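Local coordinates for protein (S)-2-haloacid dehalogenase 4A (Burkholderia cepacia, PDB 2NO4) that catalyses the hydrolytic dehalogenation of short-chain (S)-2-haloalkanoic acids, inverting configuration to give the (R)-2-hydroxyalkanoic acids, at residues S58-F70 with L152-P164. Sequence-based numbering, arbitrary orientation.
Sequences SWTRTLMHQYADF and LSADDLKIYKPDP. With SO4 (sulfate ion), chain K; SO4 (sulfate ion), chain H.
Tyr67, with CG trans to its backbone N (chi1 -176°), and Tyr160, with CG turned back beside its own N (chi1 -76°), bring their rings together where the helical cap meets the Rossmann-like core of this HAD-superfamily enzyme. The cap side is the end of helix 43-63 and the loop leading to helix 70-84; the core side is the loop after strand 150-153. Tyr160 is the wedge. Ser58 CB lies over one ring face, 3.9 Å from the ring centroid, and Tyr67 CE1 over the opposite face. The two tyrosine planes are inclined by 31°; Phe70 completes the aromatic cluster through CD1, 3.7 Å from Tyr160 CE2. Two hydroxyl bonds pin the rings: Tyr160 OH donates to Ala68 O (2.7 Å), on a lone pair in the carbonyl plane, and Tyr67 OH donates to Asp155 OD1 (2.5 Å), using the anti lone pair of a carboxylate nearly coplanar with the ring. Lys158 CA sits over the centre of a Tyr67 face, a CH-pi contact of 3.7 Å to the centroid. Lys161, which follows Tyr160, turns into the active site, salt-bridged to the nucleophile Asp20 and to Asp190, and its NZ donates to O3 of a sulfate ion, probably from the crystallisation liquor, at 2.8 Å. Near the cis peptide before Pro162, one water donates to both Lys161 O and Ser58 OG (2.8 Å), which also hydrogen-bonds Leu55 O.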
loop_
_atom_site.group_PDB
_atom_site.type_symbol
_atom_site.label_atom_id
_atom_site.label_comp_id
_atom_site.label_asym_id
_atom_site.label_seq_id
_atom_site.Cartn_x
_atom_site.Cartn_y
_atom_site.Cartn_z
ATOM N N SER B 58 7.137 0.717 -0.947
ATOM C CA SER B 58 7.775 -0.581 -0.971
ATOM C C SER B 58 6.985 -1.588 -1.832
ATOM O O SER B 58 7.579 -2.341 -2.569
ATOM C CB SER B 58 8.051 -1.089 0.468
ATOM O OG SER B 58 6.889 -1.704 1.069
ATOM N N TRP B 59 5.644 -1.584 -1.754
ATOM C CA TRP B 59 4.833 -2.499 -2.530
ATOM C C TRP B 59 4.800 -2.115 -4.023
ATOM O O TRP B 59 5.023 -2.963 -4.874
ATOM C CB TRP B 59 3.419 -2.600 -1.951
ATOM C CG TRP B 59 3.397 -3.005 -0.490
ATOM C CD1 TRP B 59 4.198 -3.931 0.135
ATOM C CD2 TRP B 59 2.525 -2.489 0.519
ATOM N NE1 TRP B 59 3.865 -4.028 1.471
ATOM C CE2 TRP B 59 2.847 -3.156 1.734
ATOM C CE3 TRP B 59 1.480 -1.524 0.513
ATOM C CZ2 TRP B 59 2.191 -2.878 2.943
ATOM C CZ3 TRP B 59 0.828 -1.248 1.716
ATOM C CH2 TRP B 59 1.174 -1.931 2.909
ATOM N N THR B 60 4.529 -0.846 -4.336
ATOM C CA THR B 60 4.312 -0.473 -5.720
ATOM C C THR B 60 5.641 -0.522 -6.526
ATOM O O THR B 60 5.626 -0.890 -7.685
ATOM C CB THR B 60 3.642 0.891 -5.846
ATOM O OG1 THR B 60 4.487 1.860 -5.239
ATOM C CG2 THR B 60 2.243 0.879 -5.119
ATOM N N ARG B 61 6.745 -0.119 -5.904
ATOM C CA ARG B 61 8.064 -0.158 -6.557
ATOM C C ARG B 61 8.516 -1.576 -6.863
ATOM O O ARG B 61 9.103 -1.838 -7.915
ATOM C CB ARG B 61 9.104 0.531 -5.698
ATOM C CG ARG B 61 9.118 2.042 -5.852
ATOM C CD ARG B 61 10.102 2.590 -4.801
ATOM N NE ARG B 61 10.433 4.021 -4.945
ATOM C CZ ARG B 61 11.402 4.518 -5.719
ATOM N NH1 ARG B 61 12.087 3.722 -6.553
ATOM N NH2 ARG B 61 11.632 5.821 -5.694
ATOM N N THR B 62 8.203 -2.522 -5.990
ATOM C CA THR B 62 8.481 -3.900 -6.401
ATOM C C THR B 62 7.598 -4.405 -7.530
ATOM O O THR B 62 8.091 -5.075 -8.459
ATOM C CB THR B 62 8.899 -4.947 -5.269
ATOM O OG1 THR B 62 8.257 -6.234 -5.417
ATOM C CG2 THR B 62 8.877 -4.433 -3.930
ATOM N N LEU B 63 6.319 -4.020 -7.492
ATOM C CA LEU B 63 5.364 -4.404 -8.561
ATOM C C LEU B 63 5.734 -3.809 -9.905
ATOM O O LEU B 63 5.547 -4.461 -10.921
ATOM C CB LEU B 63 3.922 -4.010 -8.193
ATOM C CG LEU B 63 3.265 -4.909 -7.127
ATOM C CD1 LEU B 63 1.962 -4.333 -6.638
ATOM C CD2 LEU B 63 3.098 -6.354 -7.673
ATOM N N MET B 64 6.227 -2.572 -9.917
ATOM C CA MET B 64 6.618 -1.954 -11.184
ATOM C C MET B 64 8.135 -2.093 -11.482
ATOM O O MET B 64 8.643 -1.480 -12.425
ATOM C CB MET B 64 6.173 -0.484 -11.270
ATOM C CG MET B 64 6.962 0.505 -10.385
ATOM S SD MET B 64 6.438 2.233 -10.502
ATOM C CE MET B 64 5.035 2.321 -9.358
ATOM N N HIS B 65 8.855 -2.840 -10.653
ATOM C CA HIS B 65 10.286 -3.128 -10.927
ATOM C C HIS B 65 11.183 -1.881 -10.844
ATOM O O HIS B 65 12.078 -1.694 -11.671
ATOM C CB HIS B 65 10.454 -3.847 -12.306
ATOM C CG HIS B 65 9.511 -5.001 -12.501
ATOM N ND1 HIS B 65 9.239 -5.917 -11.509
ATOM C CD2 HIS B 65 8.746 -5.363 -13.550
ATOM C CE1 HIS B 65 8.359 -6.802 -11.947
ATOM N NE2 HIS B 65 8.037 -6.485 -13.177
ATOM N N GLN B 66 10.924 -1.021 -9.865
ATOM C CA GLN B 66 11.767 0.141 -9.641
ATOM C C GLN B 66 12.210 0.145 -8.160
ATOM O O GLN B 66 11.906 1.046 -7.399
ATOM C CB GLN B 66 11.074 1.440 -10.075
ATOM C CG GLN B 66 11.939 2.685 -9.939
ATOM C CD GLN B 66 12.889 2.890 -11.130
ATOM O OE1 GLN B 66 12.740 2.257 -12.174
ATOM N NE2 GLN B 66 13.839 3.807 -10.978
ATOM N N TYR B 67 12.924 -0.898 -7.751
ATOM C CA TYR B 67 13.503 -0.927 -6.405
ATOM C C TYR B 67 14.362 0.270 -6.045
ATOM O O TYR B 67 15.164 0.772 -6.857
ATOM C CB TYR B 67 14.294 -2.238 -6.159
ATOM C CG TYR B 67 14.820 -2.351 -4.740
ATOM C CD1 TYR B 67 14.039 -2.907 -3.722
ATOM C CD2 TYR B 67 16.098 -1.874 -4.405
ATOM C CE1 TYR B 67 14.534 -3.030 -2.405
ATOM C CE2 TYR B 67 16.598 -1.987 -3.093
ATOM C CZ TYR B 67 15.799 -2.552 -2.102
ATOM O OH TYR B 67 16.254 -2.635 -0.811
ATOM N N ALA B 68 14.182 0.739 -4.815
ATOM C CA ALA B 68 15.150 1.596 -4.147
ATOM C C ALA B 68 15.067 1.152 -2.706
ATOM O O ALA B 68 14.059 0.547 -2.288
ATOM C CB ALA B 68 14.784 3.078 -4.263
ATOM N N ASP B 69 16.113 1.442 -1.942
ATOM C CA ASP B 69 16.204 0.912 -0.595
ATOM C C ASP B 69 15.317 1.599 0.444
ATOM O O ASP B 69 14.762 2.668 0.194
ATOM C CB ASP B 69 17.673 0.737 -0.125
ATOM C CG ASP B 69 18.325 2.024 0.432
ATOM O OD1 ASP B 69 17.717 3.086 0.570
ATOM O OD2 ASP B 69 19.526 1.942 0.782
ATOM N N PHE B 70 15.183 0.971 1.606
ATOM C CA PHE B 70 14.098 1.343 2.510
ATOM C C PHE B 70 14.322 2.701 3.105
ATOM O O PHE B 70 13.370 3.468 3.306
ATOM C CB PHE B 70 13.885 0.277 3.568
ATOM C CG PHE B 70 12.483 0.244 4.150
ATOM C CD1 PHE B 70 11.371 0.042 3.329
ATOM C CD2 PHE B 70 12.290 0.359 5.543
ATOM C CE1 PHE B 70 10.080 -0.061 3.876
ATOM C CE2 PHE B 70 11.004 0.271 6.096
ATOM C CZ PHE B 70 9.891 0.046 5.228
ATOM N N LEU B 152 18.476 -10.297 8.479
ATOM C CA LEU B 152 18.296 -10.448 7.031
ATOM C C LEU B 152 17.483 -9.281 6.449
ATOM O O LEU B 152 16.480 -8.851 7.029
ATOM C CB LEU B 152 17.681 -11.806 6.739
ATOM C CG LEU B 152 18.561 -12.943 7.277
ATOM C CD1 LEU B 152 17.872 -14.272 7.147
ATOM C CD2 LEU B 152 19.920 -12.961 6.557
ATOM N N SER B 153 17.947 -8.755 5.318
ATOM C CA SER B 153 17.380 -7.549 4.729
ATOM C C SER B 153 16.800 -7.784 3.329
ATOM O O SER B 153 17.370 -8.563 2.542
ATOM C CB SER B 153 18.434 -6.457 4.670
ATOM O OG SER B 153 17.883 -5.316 4.029
ATOM N N ALA B 154 15.694 -7.095 3.017
ATOM C CA ALA B 154 15.137 -7.038 1.637
ATOM C C ALA B 154 16.170 -6.507 0.635
ATOM O O ALA B 154 16.113 -6.816 -0.558
ATOM C CB ALA B 154 13.909 -6.124 1.591
ATOM N N ASP B 155 17.061 -5.653 1.136
ATOM C CA ASP B 155 18.076 -5.009 0.341
ATOM C C ASP B 155 19.096 -5.994 -0.252
ATOM O O ASP B 155 19.797 -5.643 -1.197
ATOM C CB ASP B 155 18.805 -3.930 1.145
ATOM C CG ASP B 155 19.448 -2.873 0.245
ATOM O OD1 ASP B 155 18.782 -2.357 -0.688
ATOM O OD2 ASP B 155 20.619 -2.531 0.479
ATOM N N ASP B 156 19.159 -7.211 0.281
ATOM C CA ASP B 156 20.075 -8.231 -0.241
ATOM C C ASP B 156 19.552 -8.754 -1.571
ATOM O O ASP B 156 20.343 -9.024 -2.467
ATOM C CB ASP B 156 20.286 -9.359 0.770
ATOM C CG ASP B 156 20.935 -8.865 2.050
ATOM O OD1 ASP B 156 21.740 -7.944 1.947
ATOM O OD2 ASP B 156 20.626 -9.339 3.171
ATOM N N LEU B 157 18.225 -8.842 -1.716
ATOM C CA LEU B 157 17.597 -9.375 -2.936
ATOM C C LEU B 157 17.004 -8.287 -3.811
ATOM O O LEU B 157 16.656 -8.552 -4.955
ATOM C CB LEU B 157 16.429 -10.326 -2.592
ATOM C CG LEU B 157 16.678 -11.684 -1.978
ATOM C CD1 LEU B 157 15.431 -12.543 -2.228
ATOM C CD2 LEU B 157 17.921 -12.328 -2.569
ATOM N N LYS B 158 16.826 -7.092 -3.246
ATOM C CA LYS B 158 16.189 -5.969 -3.941
ATOM C C LYS B 158 14.720 -6.265 -4.296
ATOM O O LYS B 158 14.236 -5.938 -5.369
ATOM C CB LYS B 158 17.024 -5.488 -5.151
ATOM C CG LYS B 158 18.414 -4.959 -4.704
ATOM C CD LYS B 158 19.157 -4.227 -5.820
ATOM C CE LYS B 158 20.673 -4.065 -5.461
ATOM N NZ LYS B 158 20.926 -3.876 -3.952
ATOM N N ILE B 159 14.032 -6.856 -3.325
ATOM C CA ILE B 159 12.669 -7.362 -3.419
ATOM C C ILE B 159 12.034 -7.206 -2.022
ATOM O O ILE B 159 12.572 -7.724 -1.051
ATOM C CB ILE B 159 12.678 -8.873 -3.762
ATOM C CG1 ILE B 159 13.191 -9.110 -5.191
ATOM C CG2 ILE B 159 11.253 -9.474 -3.658
ATOM C CD1 ILE B 159 13.400 -10.563 -5.464
ATOM N N TYR B 160 10.896 -6.516 -1.937
ATOM C CA TYR B 160 10.246 -6.265 -0.646
ATOM C C TYR B 160 9.198 -7.310 -0.269
ATOM O O TYR B 160 8.662 -7.995 -1.131
ATOM C CB TYR B 160 9.608 -4.876 -0.668
ATOM C CG TYR B 160 10.605 -3.747 -0.510
ATOM C CD1 TYR B 160 10.792 -2.812 -1.524
ATOM C CD2 TYR B 160 11.336 -3.595 0.684
ATOM C CE1 TYR B 160 11.668 -1.751 -1.349
ATOM C CE2 TYR B 160 12.199 -2.533 0.856
ATOM C CZ TYR B 160 12.361 -1.633 -0.155
ATOM O OH TYR B 160 13.229 -0.609 0.001
ATOM N N LYS B 161 8.915 -7.419 1.027
ATOM C CA LYS B 161 7.777 -8.199 1.506
ATOM C C LYS B 161 6.503 -7.597 0.868
ATOM O O LYS B 161 6.476 -6.391 0.599
ATOM C CB LYS B 161 7.673 -8.057 3.028
ATOM C CG LYS B 161 8.803 -8.654 3.813
ATOM C CD LYS B 161 8.760 -8.034 5.212
ATOM C CE LYS B 161 9.589 -8.810 6.204
ATOM N NZ LYS B 161 9.335 -8.273 7.616
ATOM N N PRO B 162 5.436 -8.404 0.698
ATOM C CA PRO B 162 5.304 -9.846 1.047
ATOM C C PRO B 162 5.601 -10.826 -0.107
ATOM O O PRO B 162 4.969 -11.886 -0.191
ATOM C CB PRO B 162 3.819 -9.957 1.433
ATOM C CG PRO B 162 3.122 -8.894 0.611
ATOM C CD PRO B 162 4.149 -7.842 0.218
ATOM N N ASP B 163 6.492 -10.440 -1.021
ATOM C CA ASP B 163 6.876 -11.296 -2.144
ATOM C C ASP B 163 7.519 -12.532 -1.538
ATOM O O ASP B 163 8.376 -12.377 -0.664
ATOM C CB ASP B 163 7.933 -10.586 -3.005
ATOM C CG ASP B 163 8.257 -11.346 -4.258
ATOM O OD1 ASP B 163 8.867 -12.440 -4.177
ATOM O OD2 ASP B 163 7.840 -10.887 -5.330
ATOM N N PRO B 164 7.099 -13.748 -1.974
ATOM C CA PRO B 164 7.649 -14.946 -1.325
ATOM C C PRO B 164 9.184 -15.095 -1.385
ATOM O O PRO B 164 9.745 -15.759 -0.506
ATOM C CB PRO B 164 6.952 -16.095 -2.055
ATOM C CG PRO B 164 6.519 -15.465 -3.451
ATOM C CD PRO B 164 6.120 -14.098 -3.025
HETATM S S SO4 K . 14.829 5.987 -7.950
HETATM O O1 SO4 K . 16.006 5.960 -7.121
HETATM O O2 SO4 K . 15.129 6.573 -9.263
HETATM O O3 SO4 K . 14.339 4.643 -8.175
HETATM O O4 SO4 K . 13.829 6.854 -7.260
HETATM S S SO4 H . 9.990 -4.468 8.268
HETATM O O1 SO4 H . 10.862 -4.666 9.403
HETATM O O2 SO4 H . 10.277 -3.208 7.590
HETATM O O3 SO4 H . 10.026 -5.582 7.347
HETATM O O4 SO4 H . 8.656 -4.372 8.856
HETATM O O HOH W 1 6.727 -4.214 2.257
HETATM O O HOH W 2 21.060 0.014 0.436
#